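Local coordinates for protein geranyl diphosphate synthase small subunit (Antirrhinum majus, PDB 3QKC) that probably serves as the small, regulatory partner of a prenyltransferase that condenses dimethylallyl and isopentenyl diphosphate into geranyl diphosphate, the ten-carbon precursor of monoterpenes, at residues T12-I17 / A44-A49; S19-A24 / A70-H75. All blocks are in the same frame, centred on the assembly; numbering follows the deposited sequence.

Contact 1 of 2, residues T12-I17 / A44-A49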
ATOM      1  N   THR A  12      22.198 -17.125  -0.460  1.00 45.86           N
ATOM      2  CA  THR A  12      22.915 -15.858  -0.300  1.00 45.88           C
ATOM      3  C   THR A  12      22.011 -14.654  -0.622  1.00 43.99           C
ATOM      4  O   THR A  12      21.949 -13.687   0.146  1.00 43.83           O
ATOM      5  CB  THR A  12      24.199 -15.823  -1.138  1.00 47.22           C
ATOM      6  OG1 THR A  12      24.950 -17.017  -0.894  1.00 48.98           O
ATOM      7  CG2 THR A  12      25.067 -14.614  -0.765  1.00 48.67           C
ATOM      8  N   ILE A  13      21.293 -14.738  -1.739  1.00 42.45           N
ATOM      9  CA  ILE A  13      20.283 -13.750  -2.079  1.00 40.66           C
ATOM     10  C   ILE A  13      19.307 -13.552  -0.936  1.00 39.81           C
ATOM     11  O   ILE A  13      19.062 -12.428  -0.499  1.00 39.19           O
ATOM     12  CB  ILE A  13      19.544 -14.127  -3.368  1.00 39.57           C
ATOM     13  CG1 ILE A  13      20.525 -14.048  -4.544  1.00 41.23           C
ATOM     14  CG2 ILE A  13      18.349 -13.193  -3.573  1.00 39.00           C
ATOM     15  CD1 ILE A  13      19.959 -14.394  -5.911  1.00 40.11           C
ATOM     16  N   GLU A  14      18.781 -14.659  -0.425  1.00 40.45           N
ATOM     17  CA  GLU A  14      17.820 -14.606   0.658  1.00 40.89           C
ATOM     18  C   GLU A  14      18.392 -14.086   1.961  1.00 41.89           C
ATOM     19  O   GLU A  14      17.678 -13.431   2.724  1.00 42.14           O
ATOM     20  CB  GLU A  14      17.130 -15.950   0.837  1.00 41.53           C
ATOM     21  CG  GLU A  14      16.042 -16.110  -0.203  1.00 43.22           C
ATOM     22  CD  GLU A  14      15.384 -17.472  -0.191  1.00 40.66           C
ATOM     23  OE1 GLU A  14      15.721 -18.325   0.671  1.00 44.27           O
ATOM     24  OE2 GLU A  14      14.505 -17.666  -1.060  1.00 42.71           O
ATOM     25  N   SER A  15      19.673 -14.344   2.194  1.00 43.00           N
ATOM     26  CA  SER A  15      20.381 -13.775   3.336  1.00 44.46           C
ATOM     27  C   SER A  15      20.559 -12.264   3.178  1.00 44.52           C
ATOM     28  O   SER A  15      20.372 -11.515   4.136  1.00 44.53           O
ATOM     29  CB  SER A  15      21.732 -14.484   3.541  1.00 46.63           C
ATOM     30  OG  SER A  15      22.547 -13.804   4.494  1.00 48.72           O
ATOM     31  N   ASP A  16      20.897 -11.814   1.967  1.00 44.85           N
ATOM     32  CA  ASP A  16      21.060 -10.385   1.701  1.00 45.87           C
ATOM     33  C   ASP A  16      19.734  -9.636   1.858  1.00 44.75           C
ATOM     34  O   ASP A  16      19.689  -8.534   2.412  1.00 45.25           O
ATOM     35  CB  ASP A  16      21.633 -10.139   0.302  1.00 46.99           C
ATOM     36  CG  ASP A  16      23.095 -10.520   0.185  1.00 47.89           C
ATOM     37  OD1 ASP A  16      23.856 -10.351   1.157  1.00 50.34           O
ATOM     38  OD2 ASP A  16      23.498 -10.979  -0.897  1.00 49.02           O
ATOM     39  N   ILE A  17      18.655 -10.240   1.378  1.00 43.27           N
ATOM     40  CA  ILE A  17      17.326  -9.654   1.546  1.00 41.94           C
ATOM     41  C   ILE A  17      16.956  -9.518   3.026  1.00 42.67           C
ATOM     42  O   ILE A  17      16.546  -8.437   3.472  1.00 42.19           O
ATOM     43  CB  ILE A  17      16.254 -10.434   0.760  1.00 40.21           C
ATOM     44  CG1 ILE A  17      16.466 -10.245  -0.749  1.00 38.91           C
ATOM     45  CG2 ILE A  17      14.880  -9.981   1.160  1.00 38.05           C
ATOM     46  CD1 ILE A  17      15.686 -11.237  -1.632  1.00 39.32           C
ATOM     47  N   ALA A  44       7.437 -15.318   8.780  1.00 38.74           N
ATOM     48  CA  ALA A  44       6.649 -15.775   7.638  1.00 37.98           C
ATOM     49  C   ALA A  44       7.470 -16.688   6.718  1.00 38.77           C
ATOM     50  O   ALA A  44       8.670 -16.477   6.566  1.00 38.56           O
ATOM     51  CB  ALA A  44       6.140 -14.595   6.875  1.00 36.45           C
ATOM     52  N   PRO A  45       6.824 -17.700   6.092  1.00 39.78           N
ATOM     53  CA  PRO A  45       7.533 -18.461   5.045  1.00 40.46           C
ATOM     54  C   PRO A  45       8.038 -17.510   3.959  1.00 40.08           C
ATOM     55  O   PRO A  45       7.402 -16.494   3.684  1.00 39.40           O
ATOM     56  CB  PRO A  45       6.454 -19.393   4.477  1.00 40.16           C
ATOM     57  CG  PRO A  45       5.394 -19.474   5.562  1.00 41.86           C
ATOM     58  CD  PRO A  45       5.422 -18.131   6.241  1.00 40.11           C
ATOM     59  N   ARG A  46       9.196 -17.808   3.390  1.00 41.01           N
ATOM     60  CA  ARG A  46       9.752 -16.961   2.341  1.00 41.49           C
ATOM     61  C   ARG A  46       9.019 -17.271   1.028  1.00 39.13           C
ATOM     62  O   ARG A  46       8.319 -18.274   0.938  1.00 38.68           O
ATOM     63  CB  ARG A  46      11.280 -17.155   2.230  1.00 44.25           C
ATOM     64  CG  ARG A  46      11.734 -18.458   1.583  1.00 49.80           C
ATOM     65  CD  ARG A  46      12.855 -19.128   2.410  1.00 46.79           C
ATOM     66  NE  ARG A  46      13.550 -20.245   1.758  1.00 52.08           N
ATOM     67  CZ  ARG A  46      12.973 -21.329   1.237  1.00 48.16           C
ATOM     68  NH1 ARG A  46      11.645 -21.457   1.223  1.00 51.94           N
ATOM     69  NH2 ARG A  46      13.734 -22.277   0.684  1.00 53.37           N
ATOM     70  N   THR A  47       9.128 -16.384   0.048  1.00 37.27           N
ATOM     71  CA  THR A  47       8.670 -16.710  -1.295  1.00 35.86           C
ATOM     72  C   THR A  47       9.836 -16.568  -2.239  1.00 35.30           C
ATOM     73  O   THR A  47      10.612 -15.615  -2.120  1.00 35.06           O
ATOM     74  CB  THR A  47       7.507 -15.831  -1.796  1.00 35.20           C
ATOM     75  OG1 THR A  47       7.377 -16.010  -3.215  1.00 31.17           O
ATOM     76  CG2 THR A  47       7.757 -14.330  -1.503  1.00 30.60           C
ATOM     77  N   SER A  48       9.944 -17.516  -3.172  1.00 34.65           N
ATOM     78  CA  SER A  48      10.980 -17.496  -4.202  1.00 34.56           C
ATOM     79  C   SER A  48      10.868 -16.302  -5.164  1.00 33.46           C
ATOM     80  O   SER A  48      11.817 -16.014  -5.901  1.00 33.75           O
ATOM     81  CB  SER A  48      10.968 -18.806  -4.991  1.00 35.66           C
ATOM     82  OG  SER A  48       9.703 -19.031  -5.571  1.00 35.06           O
ATOM     83  N   ALA A  49       9.712 -15.626  -5.147  1.00 32.13           N
ATOM     84  CA  ALA A  49       9.488 -14.372  -5.898  1.00 31.66           C
ATOM     85  C   ALA A  49      10.472 -13.275  -5.521  1.00 31.37           C
ATOM     86  O   ALA A  49      10.892 -12.516  -6.375  1.00 32.55           O
ATOM     87  CB  ALA A  49       8.029 -13.866  -5.731  1.00 30.21           C
TER
HETATM   88  O   HOH W   1      13.286 -15.708  -1.997  1.00 28.68           O
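Glu14 and Arg46 show how a helix can be tied to a loop by one weak charged pair and a water. The two side chains meet at about a right angle. Glu14 runs extended beyond CG and carries its carboxylate up to the inner end of the guanidinium, where Glu14 OE1 lies 3.1 Å from Arg46 NE. This is a salt bridge, but its hydrogen bond is weak, with an N-H...O angle of only 123°. The carboxylate and guanidinium planes stand 69° apart, so the familiar flat, two-pronged pairing is not made. OE1 also rests 3.4 Å from Arg46 CD, and the chain of the arginine, bent at chi2 (-133°), lies across the carboxylate with CG 3.9 Å from Glu14 OE2.

The second carboxylate oxygen has two other partners. A water donates to Glu14 OE2 at 2.5 Å and to Thr47 O at 2.7 Å, bridging helix and loop, while Arg10 of the same helix forms a salt bridge with OE2. Thr47 is the N-cap of the next helix, its OG1 accepting from Ala49 N at 3.1 Å.

The pair lies at the surface, on the flank of helix 5-24. Beneath it, Ile13 packs on helix 48-59 and Ile17 reaches helices 48-59 and 68-85, while Thr47 leans on His78 of helix 68-85 and His184 of helix 169-195.

Contact 2 of 2, residues S19-A24 / A70-H75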
ATOM      1  N   SER A  19      18.893  -9.425   5.661  1.00 47.25           N
ATOM      2  CA  SER A  19      19.773  -8.436   6.293  1.00 49.17           C
ATOM      3  C   SER A  19      19.360  -7.011   5.928  1.00 48.46           C
ATOM      4  O   SER A  19      19.475  -6.092   6.741  1.00 49.54           O
ATOM      5  CB  SER A  19      21.240  -8.665   5.911  1.00 50.95           C
ATOM      6  OG  SER A  19      21.786  -9.749   6.645  1.00 58.85           O
ATOM      7  N   TYR A  20      18.881  -6.838   4.701  1.00 46.59           N
ATOM      8  CA  TYR A  20      18.401  -5.548   4.255  1.00 45.89           C
ATOM      9  C   TYR A  20      17.139  -5.132   5.028  1.00 45.07           C
ATOM     10  O   TYR A  20      17.002  -3.984   5.448  1.00 46.01           O
ATOM     11  CB  TYR A  20      18.124  -5.576   2.755  1.00 44.99           C
ATOM     12  CG  TYR A  20      17.604  -4.258   2.265  1.00 48.43           C
ATOM     13  CD1 TYR A  20      16.238  -4.028   2.156  1.00 43.31           C
ATOM     14  CD2 TYR A  20      18.480  -3.218   1.955  1.00 46.01           C
ATOM     15  CE1 TYR A  20      15.747  -2.816   1.728  1.00 46.96           C
ATOM     16  CE2 TYR A  20      17.995  -1.995   1.522  1.00 49.69           C
ATOM     17  CZ  TYR A  20      16.625  -1.810   1.412  1.00 44.51           C
ATOM     18  OH  TYR A  20      16.141  -0.601   0.988  1.00 48.43           O
ATOM     19  N   LEU A  21      16.224  -6.074   5.216  1.00 43.37           N
ATOM     20  CA  LEU A  21      15.008  -5.812   5.961  1.00 42.53           C
ATOM     21  C   LEU A  21      15.286  -5.559   7.441  1.00 44.62           C
ATOM     22  O   LEU A  21      14.597  -4.769   8.080  1.00 44.77           O
ATOM     23  CB  LEU A  21      14.022  -6.973   5.785  1.00 40.76           C
ATOM     24  CG  LEU A  21      13.259  -6.973   4.450  1.00 39.29           C
ATOM     25  CD1 LEU A  21      12.731  -8.356   4.130  1.00 38.65           C
ATOM     26  CD2 LEU A  21      12.141  -5.962   4.465  1.00 38.64           C
ATOM     27  N   LYS A  22      16.300  -6.226   7.985  1.00 46.61           N
ATOM     28  CA  LYS A  22      16.598  -6.089   9.417  1.00 48.91           C
ATOM     29  C   LYS A  22      17.129  -4.704   9.773  1.00 49.99           C
ATOM     30  O   LYS A  22      16.912  -4.211  10.869  1.00 50.71           O
ATOM     31  CB  LYS A  22      17.520  -7.210   9.905  1.00 50.80           C
ATOM     32  CG  LYS A  22      16.726  -8.382  10.484  1.00 51.89           C
ATOM     33  CD  LYS A  22      17.511  -9.678  10.505  1.00 51.38           C
ATOM     34  CE  LYS A  22      17.103 -10.548  11.687  1.00 53.66           C
ATOM     35  NZ  LYS A  22      15.670 -10.974  11.628  1.00 50.91           N
ATOM     36  N   LYS A  23      17.804  -4.088   8.816  1.00 50.64           N
ATOM     37  CA  LYS A  23      18.210  -2.704   8.907  1.00 52.65           C
ATOM     38  C   LYS A  23      17.028  -1.719   8.904  1.00 51.55           C
ATOM     39  O   LYS A  23      17.140  -0.638   9.460  1.00 52.60           O
ATOM     40  CB  LYS A  23      19.201  -2.398   7.777  1.00 54.21           C
ATOM     41  CG  LYS A  23      20.563  -3.074   7.989  1.00 57.95           C
ATOM     42  CD  LYS A  23      21.397  -3.145   6.718  1.00 56.15           C
ATOM     43  CE  LYS A  23      22.802  -3.651   7.022  1.00 60.07           C
ATOM     44  NZ  LYS A  23      23.817  -3.005   6.143  1.00 59.46           N
ATOM     45  N   ALA A  24      15.891  -2.109   8.319  1.00 49.65           N
ATOM     46  CA  ALA A  24      14.743  -1.206   8.176  1.00 48.69           C
ATOM     47  C   ALA A  24      13.641  -1.356   9.234  1.00 48.46           C
ATOM     48  O   ALA A  24      12.883  -0.409   9.481  1.00 48.46           O
ATOM     49  CB  ALA A  24      14.157  -1.333   6.782  1.00 47.26           C
ATOM     50  N   ALA A  70      13.411  -3.498  -3.875  1.00 31.07           N
ATOM     51  CA  ALA A  70      12.322  -4.169  -4.598  1.00 29.40           C
ATOM     52  C   ALA A  70      12.100  -5.607  -4.097  1.00 29.13           C
ATOM     53  O   ALA A  70      10.971  -6.010  -3.830  1.00 28.22           O
ATOM     54  CB  ALA A  70      12.627  -4.184  -6.061  1.00 29.51           C
ATOM     55  N   ALA A  71      13.188  -6.363  -3.960  1.00 29.85           N
ATOM     56  CA  ALA A  71      13.123  -7.746  -3.518  1.00 29.62           C
ATOM     57  C   ALA A  71      12.507  -7.840  -2.130  1.00 29.32           C
ATOM     58  O   ALA A  71      11.721  -8.739  -1.863  1.00 28.85           O
ATOM     59  CB  ALA A  71      14.506  -8.377  -3.533  1.00 29.88           C
ATOM     60  N   ALA A  72      12.865  -6.881  -1.273  1.00 29.74           N
ATOM     61  CA  ALA A  72      12.365  -6.773   0.094  1.00 29.60           C
ATOM     62  C   ALA A  72      10.897  -6.361   0.108  1.00 29.73           C
ATOM     63  O   ALA A  72      10.102  -6.869   0.914  1.00 30.20           O
ATOM     64  CB  ALA A  72      13.209  -5.763   0.874  1.00 30.04           C
ATOM     65  N   ALA A  73      10.538  -5.422  -0.767  1.00 29.39           N
ATOM     66  CA  ALA A  73       9.139  -5.030  -0.918  1.00 28.91           C
ATOM     67  C   ALA A  73       8.290  -6.227  -1.370  1.00 28.10           C
ATOM     68  O   ALA A  73       7.178  -6.436  -0.868  1.00 26.88           O
ATOM     69  CB  ALA A  73       9.005  -3.843  -1.886  1.00 29.33           C
ATOM     70  N   VAL A  74       8.839  -7.043  -2.274  1.00 28.65           N
ATOM     71  CA  VAL A  74       8.117  -8.229  -2.756  1.00 28.03           C
ATOM     72  C   VAL A  74       7.829  -9.161  -1.577  1.00 27.86           C
ATOM     73  O   VAL A  74       6.697  -9.643  -1.410  1.00 27.61           O
ATOM     74  CB  VAL A  74       8.890  -8.953  -3.880  1.00 28.58           C
ATOM     75  CG1 VAL A  74       8.294 -10.339  -4.149  1.00 26.76           C
ATOM     76  CG2 VAL A  74       8.906  -8.101  -5.150  1.00 27.08           C
ATOM     77  N   HIS A  75       8.857  -9.392  -0.757  1.00 28.20           N
ATOM     78  CA  HIS A  75       8.736 -10.227   0.419  1.00 27.97           C
ATOM     79  C   HIS A  75       7.654  -9.686   1.330  1.00 26.38           C
ATOM     80  O   HIS A  75       6.819 -10.438   1.791  1.00 26.45           O
ATOM     81  CB  HIS A  75      10.067 -10.344   1.177  1.00 30.09           C
ATOM     82  CG  HIS A  75       9.945 -11.033   2.504  1.00 30.69           C
ATOM     83  ND1 HIS A  75       9.746 -12.393   2.627  1.00 30.99           N
ATOM     84  CD2 HIS A  75       9.972 -10.547   3.766  1.00 31.14           C
ATOM     85  CE1 HIS A  75       9.668 -12.718   3.905  1.00 31.51           C
ATOM     86  NE2 HIS A  75       9.804 -11.614   4.619  1.00 31.73           N
TER
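Leu21 and Tyr20 close over Ala72 where two helices of the all-helical isoprenoid synthase fold cross, a worked case of a small residue accepting larger ones. The short segments 19-24 and 70-75 cross at -79°, nearly perpendicular, with axes 10.0 Å apart at closest approach. At such an angle only a few residues can meet, and the nearest CA atoms, those of Leu21 and Ala72, are 6.5 Å apart.

The apolar contacts converge on a single methyl group. From Leu21 the branch point and one arm both touch it: CG and CD2 each lie 3.8 Å from Ala72 CB. Tyr20 brings its CD1 and CE1 to the same methyl, 3.7 Å and 4.0 Å from Ala72 CB, obliquely to the ring. Its CG lies anti to the backbone N (chi1 179°), which sends the ring along the partner helix toward Met68 and Ala69, one turn before Ala72. Leu21 also touches Leu76 of that helix, so the two neighbours spread along it in opposite directions from the alanine.

The polar bonds nearby lead away from the crossing. His75 donates no bond to segment 19-24; its NE2 is hydrogen-bonded to Thr41 O, in helix 34-43, which helps fix the rotation of the imidazole. A second tie to helix 34-43 comes from helix 5-24 itself, through a cation-pi contact of Lys22 with Phe42.

The remaining contact is between a methyl and a ring. Held by Thr41, the imidazole turns a carbon to the leucine, whose second arm meets it at an oblique angle: Leu21 CD1 lies 3.5 Å from His75 CD2.

Both contacts draw on helix 5-24, contact 1 from its middle and contact 2 from its C-terminal part, and their segments alternate along the chain. With centres 9 Å apart they join directly. Ile17, the last residue of segment 12-17, packs its CD1 3.6 Å from Ala71 CB, next to the alanine at the crossing. On the partner side, Ala49 CB lies 3.9 Å from Val74 CG1, bringing together helices 48-59 and 68-85, which are consecutive in the chain. The N-terminal helix is thus secured twice: at the surface by charge and water, and at a partly buried crossing by apolar packing, on the same side of the chain's centre.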